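Local coordinates for protein glutaminase 1 (Escherichia coli, PDB 1U60) that catalyses the hydrolysis of L-glutamine to L-glutamate and ammonium, as a glutaminase of the beta-lactamase clan, at residues L7-A10 against V11-Y15; E105-G109 against K110-P114; N131-Q134 against R135-R138; Y233-A236 against E237-M240. All blocks are in the same frame, centred on the assembly; numbering follows the deposited sequence.

Contact 1: L7-A10 against V11-Y15; sequences LQQA and VDQAY
The amino-terminal helix 4-18, which lies against the edge strand 52-56 and its neighbour 42-47 in the five-stranded antiparallel sheet and beside the carboxy-terminal helix 290-303, supplies both segments, L7-A10 and V11-Y15. Four successive i to i+4 backbone hydrogen bonds tie them together, from L7 O to V11 N through to A10 O and A14 N; all have N-H...O angles above 160°, the mark of a regular alpha-helical turn. The closest of them joins Q13 N to Q9 O at 2.9 Å. A10 O has a second partner, accepting also from the side-chain NE2 of Q302 on helix 290-303, so this carbonyl links the two helices.

On the buried side, L7 and V11 both reach I45, and A10 and A14 rest on helix 290-303 through L303 and through S298 and V299. V11 is placed with CG1 anti to its carbonyl carbon, which brings the other methyl, CG2, to 3.4 Å from Q8 O. On the flank facing strand 52-56, Q8 touches Y53 and D12 touches A55. The methylene CG of Q8, anti to the backbone N (chi1 -178°), passes 3.6 Å from D12 OD2; the bend at chi2 then turns the rest of the chain. The amide plane of Q8 and the carboxylate plane of D12 are turned 48° against each other. Toward the exposed side, the aliphatic part of Q13 leans back over the preceding turn, its CG lying 3.0 Å from Q9 O, the same carbonyl oxygen that receives Q13 N.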
loop_
_atom_site.group_PDB
_atom_site.type_symbol
_atom_site.label_atom_id
_atom_site.label_comp_id
_atom_site.label_asym_id
_atom_site.label_seq_id
_atom_site.Cartn_x
_atom_site.Cartn_y
_atom_site.Cartn_z
ATOM N N LEU A 7 -10.568 -25.696 -1.986
ATOM C CA LEU A 7 -11.240 -24.408 -1.782
ATOM C C LEU A 7 -12.380 -24.522 -0.772
ATOM O O LEU A 7 -12.509 -23.700 0.136
ATOM C CB LEU A 7 -11.763 -23.862 -3.117
ATOM C CG LEU A 7 -10.832 -22.948 -3.930
ATOM C CD1 LEU A 7 -9.444 -23.385 -4.078
ATOM C CD2 LEU A 7 -11.473 -22.730 -5.291
ATOM N N GLN A 8 -13.195 -25.579 -0.885
ATOM C CA GLN A 8 -14.247 -25.774 0.072
ATOM C C GLN A 8 -13.632 -26.049 1.456
ATOM O O GLN A 8 -14.124 -25.555 2.445
ATOM C CB GLN A 8 -15.182 -26.908 -0.335
ATOM C CG GLN A 8 -16.329 -27.062 0.661
ATOM C CD GLN A 8 -17.344 -25.928 0.563
ATOM O OE1 GLN A 8 -17.706 -25.299 1.557
ATOM N NE2 GLN A 8 -17.804 -25.674 -0.629
ATOM N N GLN A 9 -12.539 -26.811 1.509
ATOM C CA GLN A 9 -11.853 -27.061 2.783
ATOM C C GLN A 9 -11.337 -25.800 3.420
ATOM O O GLN A 9 -11.380 -25.651 4.625
ATOM C CB GLN A 9 -10.651 -28.009 2.623
ATOM C CG GLN A 9 -11.004 -29.472 2.460
ATOM C CD GLN A 9 -9.765 -30.335 2.271
ATOM O OE1 GLN A 9 -8.672 -29.987 2.784
ATOM N NE2 GLN A 9 -9.919 -31.464 1.554
ATOM N N ALA A 10 -10.812 -24.895 2.605
ATOM C CA ALA A 10 -10.303 -23.634 3.102
ATOM C C ALA A 10 -11.375 -22.783 3.728
ATOM O O ALA A 10 -11.165 -22.301 4.819
ATOM C CB ALA A 10 -9.557 -22.873 2.010
ATOM N N VAL A 11 -12.551 -22.607 3.088
ATOM C CA VAL A 11 -13.602 -21.820 3.713
ATOM C C VAL A 11 -14.192 -22.541 4.943
ATOM O O VAL A 11 -14.539 -21.882 5.910
ATOM C CB VAL A 11 -14.799 -21.389 2.772
ATOM C CG1 VAL A 11 -14.264 -20.543 1.605
ATOM C CG2 VAL A 11 -15.580 -22.535 2.262
ATOM N N ASP A 12 -14.348 -23.861 4.861
ATOM C CA ASP A 12 -14.778 -24.662 6.030
ATOM C C ASP A 12 -13.872 -24.519 7.246
ATOM O O ASP A 12 -14.343 -24.255 8.361
ATOM C CB ASP A 12 -14.911 -26.153 5.646
ATOM C CG ASP A 12 -16.160 -26.419 4.781
ATOM O OD1 ASP A 12 -16.990 -25.511 4.613
ATOM O OD2 ASP A 12 -16.398 -27.526 4.265
ATOM N N GLN A 13 -12.576 -24.646 7.040
ATOM C CA GLN A 13 -11.615 -24.513 8.140
ATOM C C GLN A 13 -11.528 -23.092 8.677
ATOM O O GLN A 13 -11.408 -22.887 9.887
ATOM C CB GLN A 13 -10.248 -25.033 7.697
ATOM C CG GLN A 13 -10.335 -26.523 7.321
ATOM C CD GLN A 13 -9.004 -27.200 6.996
ATOM O OE1 GLN A 13 -7.954 -26.544 6.910
ATOM N NE2 GLN A 13 -9.051 -28.530 6.818
ATOM N N ALA A 14 -11.605 -22.088 7.804
ATOM C CA ALA A 14 -11.621 -20.720 8.307
ATOM C C ALA A 14 -12.834 -20.443 9.191
ATOM O O ALA A 14 -12.730 -19.731 10.181
ATOM C CB ALA A 14 -11.595 -19.706 7.129
ATOM N N TYR A 15 -13.983 -20.944 8.761
ATOM C CA TYR A 15 -15.237 -20.782 9.483
ATOM C C TYR A 15 -15.119 -21.543 10.818
ATOM O O TYR A 15 -15.398 -20.994 11.873
ATOM C CB TYR A 15 -16.399 -21.331 8.658
ATOM C CG TYR A 15 -17.689 -21.298 9.403
ATOM C CD1 TYR A 15 -18.435 -20.128 9.521
ATOM C CD2 TYR A 15 -18.181 -22.456 10.022
ATOM C CE1 TYR A 15 -19.631 -20.090 10.253
ATOM C CE2 TYR A 15 -19.368 -22.421 10.756
ATOM C CZ TYR A 15 -20.091 -21.242 10.868
ATOM O OH TYR A 15 -21.266 -21.198 11.605
#

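Contact 2: E105-G109 against K110-P114; sequences ELHGG and KPLSP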
loop_
_atom_site.group_PDB
_atom_site.type_symbol
_atom_site.label_atom_id
_atom_site.label_comp_id
_atom_site.label_asym_id
_atom_site.label_seq_id
_atom_site.Cartn_x
_atom_site.Cartn_y
_atom_site.Cartn_z
ATOM N N GLU A 105 -7.457 19.307 6.135
ATOM C CA GLU A 105 -6.909 20.660 6.291
ATOM C C GLU A 105 -5.413 20.635 6.089
ATOM O O GLU A 105 -4.845 21.606 5.586
ATOM C CB GLU A 105 -7.328 21.270 7.655
ATOM C CG GLU A 105 -8.413 22.326 7.496
ATOM C CD GLU A 105 -8.433 23.449 8.551
ATOM O OE1 GLU A 105 -7.564 23.555 9.474
ATOM O OE2 GLU A 105 -9.388 24.274 8.461
ATOM N N LEU A 106 -4.784 19.518 6.418
ATOM C CA LEU A 106 -3.352 19.339 6.187
ATOM C C LEU A 106 -2.943 19.191 4.712
ATOM O O LEU A 106 -1.744 19.278 4.395
ATOM C CB LEU A 106 -2.806 18.161 6.994
ATOM C CG LEU A 106 -2.786 18.282 8.519
ATOM C CD1 LEU A 106 -2.336 16.977 9.180
ATOM C CD2 LEU A 106 -1.892 19.450 8.981
ATOM N N HIS A 107 -3.902 18.972 3.821
ATOM C CA HIS A 107 -3.588 18.732 2.414
ATOM C C HIS A 107 -4.348 19.704 1.547
ATOM O O HIS A 107 -4.689 19.434 0.377
ATOM C CB HIS A 107 -3.871 17.266 2.074
ATOM C CG HIS A 107 -2.940 16.310 2.758
ATOM N ND1 HIS A 107 -1.676 16.029 2.278
ATOM C CD2 HIS A 107 -3.080 15.585 3.895
ATOM C CE1 HIS A 107 -1.089 15.155 3.084
ATOM N NE2 HIS A 107 -1.922 14.872 4.074
ATOM N N GLY A 108 -4.609 20.871 2.134
ATOM C CA GLY A 108 -5.281 21.969 1.448
ATOM C C GLY A 108 -6.665 21.656 0.919
ATOM O O GLY A 108 -7.068 22.183 -0.112
ATOM N N GLY A 109 -7.398 20.768 1.584
ATOM C CA GLY A 109 -8.751 20.442 1.148
ATOM C C GLY A 109 -8.828 19.205 0.245
ATOM O O GLY A 109 -9.900 18.711 -0.040
ATOM N N LYS A 110 -7.676 18.713 -0.223
ATOM C CA LYS A 110 -7.658 17.548 -1.101
ATOM C C LYS A 110 -7.912 16.295 -0.286
ATOM O O LYS A 110 -7.285 16.103 0.719
ATOM C CB LYS A 110 -6.316 17.394 -1.862
ATOM C CG LYS A 110 -6.470 16.303 -2.950
ATOM C CD LYS A 110 -5.391 16.307 -4.025
ATOM C CE LYS A 110 -5.670 15.184 -5.064
ATOM N NZ LYS A 110 -4.493 14.873 -5.894
ATOM N N PRO A 111 -8.869 15.458 -0.698
ATOM C CA PRO A 111 -9.220 14.271 0.089
ATOM C C PRO A 111 -8.252 13.093 0.047
ATOM O O PRO A 111 -8.415 12.178 0.870
ATOM C CB PRO A 111 -10.617 13.900 -0.462
ATOM C CG PRO A 111 -10.605 14.386 -1.838
ATOM C CD PRO A 111 -9.829 15.672 -1.785
ATOM N N LEU A 112 -7.263 13.120 -0.836
ATOM C CA LEU A 112 -6.206 12.124 -0.950
ATOM C C LEU A 112 -6.573 10.758 -1.408
ATOM O O LEU A 112 -5.873 10.227 -2.264
ATOM C CB LEU A 112 -5.372 11.966 0.340
ATOM C CG LEU A 112 -4.280 12.992 0.710
ATOM C CD1 LEU A 112 -3.000 12.383 1.403
ATOM C CD2 LEU A 112 -4.033 14.062 -0.247
ATOM N N SER A 113 -7.617 10.154 -0.847
ATOM C CA SER A 113 -7.996 8.767 -1.189
ATOM C C SER A 113 -9.497 8.675 -1.434
ATOM O O SER A 113 -10.268 9.167 -0.596
ATOM C CB SER A 113 -7.637 7.777 -0.067
ATOM O OG SER A 113 -8.240 6.481 -0.303
ATOM N N PRO A 114 -9.931 7.997 -2.501
ATOM C CA PRO A 114 -11.384 7.729 -2.708
ATOM C C PRO A 114 -11.974 6.787 -1.678
ATOM O O PRO A 114 -13.160 6.581 -1.671
ATOM C CB PRO A 114 -11.458 7.019 -4.064
ATOM C CG PRO A 114 -10.040 6.777 -4.500
ATOM C CD PRO A 114 -9.094 7.474 -3.592
#
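K110 and H107 carry most of this contact, with L112 completing it where the chain leaves helix 101-106. H107 and K110 are the first and last residues of a type I' beta turn, closed by a hydrogen bond from K110 N to H107 O at 3.1 Å. The N-H points well at the oxygen, with an angle of 160°, but K110 N stands above the carbonyl plane of H107, 58° out of it, instead of lying on a lone pair. G108 and G109 fill the two central positions, both with positive phi, as this turn type requires.

The turn brings the H107 imidazole and the L112 side chain together. The methyl CD1 of L112 sits over the centre of one ring face, 3.8 Å from the ring centroid and 11° off the ring normal, which is a CH-pi contact. The second methyl, CD2, lies nearer the root of the ring, 3.9 Å from H107 CG, and the two side chains cross at about a right angle. H107 is directed there with CG anti to its carbonyl carbon.

K110 packs its CB 3.4 Å from H107 O, then runs outward as an extended chain whose NZ donates to Q86 O. H107 also packs on G95 of the second subunit, so the turn meets that subunit as well. Beyond the turn, P111 touches A118 on helix 117-126, L112 is backbone-bonded to D92, and S113 and P114 reach helix 231-241.

Contact 3: N131-Q134 against R135-R138; sequences NVEQ and RWQR
Q134 O receives R138 N at 2.9 Å with an N-H...O angle of 156°, and R138 CG closes on the same oxygen at 3.3 Å. This is the first full turn of helix 132-147, and N131 is its N-cap: N131 OD1 accepts from Q134 N at 2.9 Å, while N131 O takes R135 N in the carbonyl plane. One residue thus satisfies two amides of the opening turn, one with its side chain and one with its backbone.

Q134 and R138 run side by side in the same direction, and their closest side-chain atoms are methylenes, Q134 CG 4.0 Å from R138 CD. Their amide and guanidinium planes stand 80° apart. The polar ends have partners of their own: Q134 OE1 accepts from E130 N, and R138 forms a salt bridge with D79. The R135 chain bends at chi3 (-59°), its NE bridging to E187 and its NH1 donating to I127 O and T124 O.

E133 pairs with R194, and W136 lies on R194 and Q195, so helix 185-195 flanks this face, with V132 resting on its E187 and V191; the R138 salt bridge to D79 joins the turn to helix 68-80.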
loop_
_atom_site.group_PDB
_atom_site.type_symbol
_atom_site.label_atom_id
_atom_site.label_comp_id
_atom_site.label_asym_id
_atom_site.label_seq_id
_atom_site.Cartn_x
_atom_site.Cartn_y
_atom_site.Cartn_z
ATOM N N ASN A 131 -28.569 14.652 -13.183
ATOM C CA ASN A 131 -29.310 15.034 -11.971
ATOM C C ASN A 131 -29.117 13.979 -10.875
ATOM O O ASN A 131 -28.552 12.918 -11.141
ATOM C CB ASN A 131 -30.790 15.158 -12.258
ATOM C CG ASN A 131 -31.366 13.903 -12.867
ATOM O OD1 ASN A 131 -31.378 12.827 -12.248
ATOM N ND2 ASN A 131 -31.809 14.015 -14.096
ATOM N N VAL A 132 -29.615 14.263 -9.684
ATOM C CA VAL A 132 -29.299 13.453 -8.485
ATOM C C VAL A 132 -29.819 12.011 -8.625
ATOM O O VAL A 132 -29.155 11.040 -8.256
ATOM C CB VAL A 132 -29.803 14.112 -7.186
ATOM C CG1 VAL A 132 -31.307 14.302 -7.188
ATOM C CG2 VAL A 132 -29.372 13.292 -5.959
ATOM N N GLU A 133 -31.015 11.849 -9.185
ATOM C CA GLU A 133 -31.552 10.497 -9.310
ATOM C C GLU A 133 -30.804 9.644 -10.325
ATOM O O GLU A 133 -30.672 8.451 -10.095
ATOM C CB GLU A 133 -33.043 10.499 -9.632
ATOM C CG GLU A 133 -33.864 11.162 -8.514
ATOM C CD GLU A 133 -33.665 10.516 -7.137
ATOM O OE1 GLU A 133 -33.520 9.253 -7.105
ATOM O OE2 GLU A 133 -33.684 11.260 -6.105
ATOM N N GLN A 134 -30.346 10.236 -11.429
ATOM C CA GLN A 134 -29.510 9.515 -12.371
ATOM C C GLN A 134 -28.190 9.130 -11.697
ATOM O O GLN A 134 -27.700 8.023 -11.922
ATOM C CB GLN A 134 -29.212 10.343 -13.604
ATOM C CG GLN A 134 -28.334 9.615 -14.596
ATOM C CD GLN A 134 -28.186 10.329 -15.924
ATOM O OE1 GLN A 134 -27.783 11.474 -15.959
ATOM N NE2 GLN A 134 -28.427 9.619 -17.015
ATOM N N ARG A 135 -27.649 10.040 -10.891
ATOM C CA ARG A 135 -26.396 9.767 -10.178
ATOM C C ARG A 135 -26.574 8.493 -9.339
ATOM O O ARG A 135 -25.745 7.597 -9.370
ATOM C CB ARG A 135 -25.984 10.950 -9.317
ATOM C CG ARG A 135 -24.602 10.809 -8.644
ATOM C CD ARG A 135 -24.186 12.051 -7.822
ATOM N NE ARG A 135 -24.165 13.205 -8.692
ATOM C CZ ARG A 135 -23.222 13.464 -9.574
ATOM N NH1 ARG A 135 -22.095 12.749 -9.665
ATOM N NH2 ARG A 135 -23.374 14.515 -10.345
ATOM N N TRP A 136 -27.709 8.394 -8.658
ATOM C CA TRP A 136 -28.001 7.251 -7.774
ATOM C C TRP A 136 -28.207 6.021 -8.622
ATOM O O TRP A 136 -27.625 4.983 -8.362
ATOM C CB TRP A 136 -29.198 7.545 -6.836
ATOM C CG TRP A 136 -29.733 6.308 -6.184
ATOM C CD1 TRP A 136 -31.026 5.791 -6.280
ATOM C CD2 TRP A 136 -28.977 5.349 -5.460
ATOM N NE1 TRP A 136 -31.093 4.605 -5.586
ATOM C CE2 TRP A 136 -29.856 4.302 -5.079
ATOM C CE3 TRP A 136 -27.616 5.251 -5.088
ATOM C CZ2 TRP A 136 -29.423 3.192 -4.348
ATOM C CZ3 TRP A 136 -27.206 4.158 -4.361
ATOM C CH2 TRP A 136 -28.092 3.143 -4.001
ATOM N N GLN A 137 -29.022 6.141 -9.672
ATOM C CA GLN A 137 -29.340 4.992 -10.502
ATOM C C GLN A 137 -28.067 4.377 -11.092
ATOM O O GLN A 137 -27.956 3.162 -11.117
ATOM C CB GLN A 137 -30.342 5.339 -11.628
ATOM C CG GLN A 137 -31.788 5.454 -11.135
ATOM C CD GLN A 137 -32.287 4.259 -10.308
ATOM O OE1 GLN A 137 -32.200 3.119 -10.747
ATOM N NE2 GLN A 137 -32.833 4.526 -9.130
ATOM N N ARG A 138 -27.104 5.193 -11.525
ATOM C CA ARG A 138 -25.910 4.662 -12.177
ATOM C C ARG A 138 -25.023 3.940 -11.153
ATOM O O ARG A 138 -24.474 2.912 -11.446
ATOM C CB ARG A 138 -25.156 5.749 -12.897
ATOM C CG ARG A 138 -25.910 6.377 -14.110
ATOM C CD ARG A 138 -25.047 7.335 -14.945
ATOM N NE ARG A 138 -23.985 6.601 -15.636
ATOM C CZ ARG A 138 -22.669 6.765 -15.460
ATOM N NH1 ARG A 138 -22.162 7.701 -14.676
ATOM N NH2 ARG A 138 -21.836 6.000 -16.165
#

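Contact 4: Y233-A236 against E237-M240; sequences YILA and EMMM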
loop_
_atom_site.group_PDB
_atom_site.type_symbol
_atom_site.label_atom_id
_atom_site.label_comp_id
_atom_site.label_asym_id
_atom_site.label_seq_id
_atom_site.Cartn_x
_atom_site.Cartn_y
_atom_site.Cartn_z
ATOM N N TYR A 233 -5.882 0.105 -10.732
ATOM C CA TYR A 233 -5.995 1.366 -9.999
ATOM C C TYR A 233 -6.894 1.169 -8.789
ATOM O O TYR A 233 -6.663 1.713 -7.720
ATOM C CB TYR A 233 -6.604 2.436 -10.889
ATOM C CG TYR A 233 -5.740 2.783 -12.091
ATOM C CD1 TYR A 233 -4.537 3.487 -11.936
ATOM C CD2 TYR A 233 -6.135 2.418 -13.378
ATOM C CE1 TYR A 233 -3.763 3.790 -13.021
ATOM C CE2 TYR A 233 -5.375 2.738 -14.464
ATOM C CZ TYR A 233 -4.178 3.404 -14.286
ATOM O OH TYR A 233 -3.433 3.738 -15.377
ATOM N N ILE A 234 -7.960 0.414 -9.007
ATOM C CA ILE A 234 -8.921 0.121 -7.899
ATOM C C ILE A 234 -8.226 -0.661 -6.787
ATOM O O ILE A 234 -8.335 -0.344 -5.597
ATOM C CB ILE A 234 -10.100 -0.659 -8.366
ATOM C CG1 ILE A 234 -10.882 0.129 -9.391
ATOM C CG2 ILE A 234 -10.975 -1.053 -7.188
ATOM C CD1 ILE A 234 -11.838 -0.739 -10.160
ATOM N N LEU A 235 -7.509 -1.685 -7.174
ATOM C CA LEU A 235 -6.778 -2.515 -6.220
ATOM C C LEU A 235 -5.649 -1.787 -5.501
ATOM O O LEU A 235 -5.422 -2.037 -4.314
ATOM C CB LEU A 235 -6.235 -3.765 -6.937
ATOM C CG LEU A 235 -7.291 -4.711 -7.562
ATOM C CD1 LEU A 235 -6.674 -5.943 -8.100
ATOM C CD2 LEU A 235 -8.423 -5.080 -6.563
ATOM N N ALA A 236 -4.966 -0.875 -6.197
ATOM C CA ALA A 236 -3.932 -0.070 -5.575
ATOM C C ALA A 236 -4.545 0.797 -4.484
ATOM O O ALA A 236 -4.016 0.864 -3.356
ATOM C CB ALA A 236 -3.234 0.807 -6.584
ATOM N N GLU A 237 -5.668 1.430 -4.792
ATOM C CA GLU A 237 -6.337 2.270 -3.803
ATOM C C GLU A 237 -6.742 1.440 -2.578
ATOM O O GLU A 237 -6.559 1.908 -1.425
ATOM C CB GLU A 237 -7.565 2.961 -4.407
ATOM C CG GLU A 237 -7.280 4.002 -5.540
ATOM C CD GLU A 237 -6.857 5.383 -5.141
ATOM O OE1 GLU A 237 -6.365 5.605 -3.990
ATOM O OE2 GLU A 237 -7.000 6.305 -6.040
ATOM N N MET A 238 -7.269 0.241 -2.817
ATOM C CA MET A 238 -7.628 -0.671 -1.742
ATOM C C MET A 238 -6.380 -1.030 -0.904
ATOM O O MET A 238 -6.455 -1.014 0.330
ATOM C CB MET A 238 -8.272 -1.936 -2.288
ATOM C CG MET A 238 -9.728 -1.699 -2.793
ATOM S SD MET A 238 -10.363 -3.051 -3.801
ATOM C CE MET A 238 -10.484 -4.369 -2.590
ATOM N N MET A 239 -5.254 -1.349 -1.537
ATOM C CA MET A 239 -4.069 -1.734 -0.764
ATOM C C MET A 239 -3.681 -0.577 0.145
ATOM O O MET A 239 -3.219 -0.817 1.254
ATOM C CB MET A 239 -2.892 -2.096 -1.676
ATOM C CG MET A 239 -1.665 -2.710 -0.950
ATOM S SD MET A 239 -1.854 -4.296 -0.311
ATOM C CE MET A 239 -2.201 -5.180 -1.614
ATOM N N MET A 240 -3.837 0.667 -0.314
ATOM C CA MET A 240 -3.318 1.771 0.472
ATOM C C MET A 240 -4.223 2.177 1.643
ATOM O O MET A 240 -3.751 2.643 2.659
ATOM C CB MET A 240 -3.032 2.968 -0.417
ATOM C CG MET A 240 -2.084 2.689 -1.569
ATOM S SD MET A 240 -0.468 2.024 -1.204
ATOM C CE MET A 240 0.165 3.333 -0.056
#
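I234 and M238 lie side by side and point the same way, with I234 CG2 4.0 Å from the sulfur of M238. L235 approaches that sulfur from another direction, its CD2 3.9 Å from M238 SD and its side chain set at a slant to the methionine. The sulfur is therefore touched by two branched side chains from the preceding turn. M238 places its sulfur there with CG anti to the carbonyl carbon, chi2 extended and a last bend at chi3 (67°); on the way CG passes 3.4 Å from I234 O.

Both segments belong to helix 231-241, a buried helix that packs on helix 68-80 and on strand 265-270 of the five-stranded sheet, in the alpha/beta architecture shared with the beta-lactamase clan. I234 packs on V70, A74 and L77 of helix 68-80, whereas L235 and M238 meet V269, and M238 also L267. The backbone is regular at first, E237 N to Y233 O being 3.1 Å with an angle of 163°, and less straight by M240 N to A236 O, where it falls to 143°.

E237 CG, anti to its own carbonyl carbon, lies 3.2 Å from Y233 O; the chain then bends at chi2. Residues of the second subunit cover another side of the helix: the Y233 ring meets that of Y252 of that subunit, and L235 and M239 pack on its F308.

Overall arrangement
Contact 1 stands apart, its centre 40 Å from those of contacts 2 and 3 and on the opposite side of the chain's centre, away from the predicted substrate site. Contacts 2 and 4 touch: P114 CD is 3.3 Å from E237 OE1, so the loop of contact 2 ends against helix 231-241. Contact 3 is about 13 Å from each of them at nearest atoms. Each of these three comes within about 8 to 10 Å of a predicted substrate residue: R135 of contact 3 is about 8 Å from Y192, P111 of contact 2 about 9 Å from N117, and M238 of contact 4 about 10 Å from Y244, between side chains. Contacts 2 and 4 also meet the second subunit.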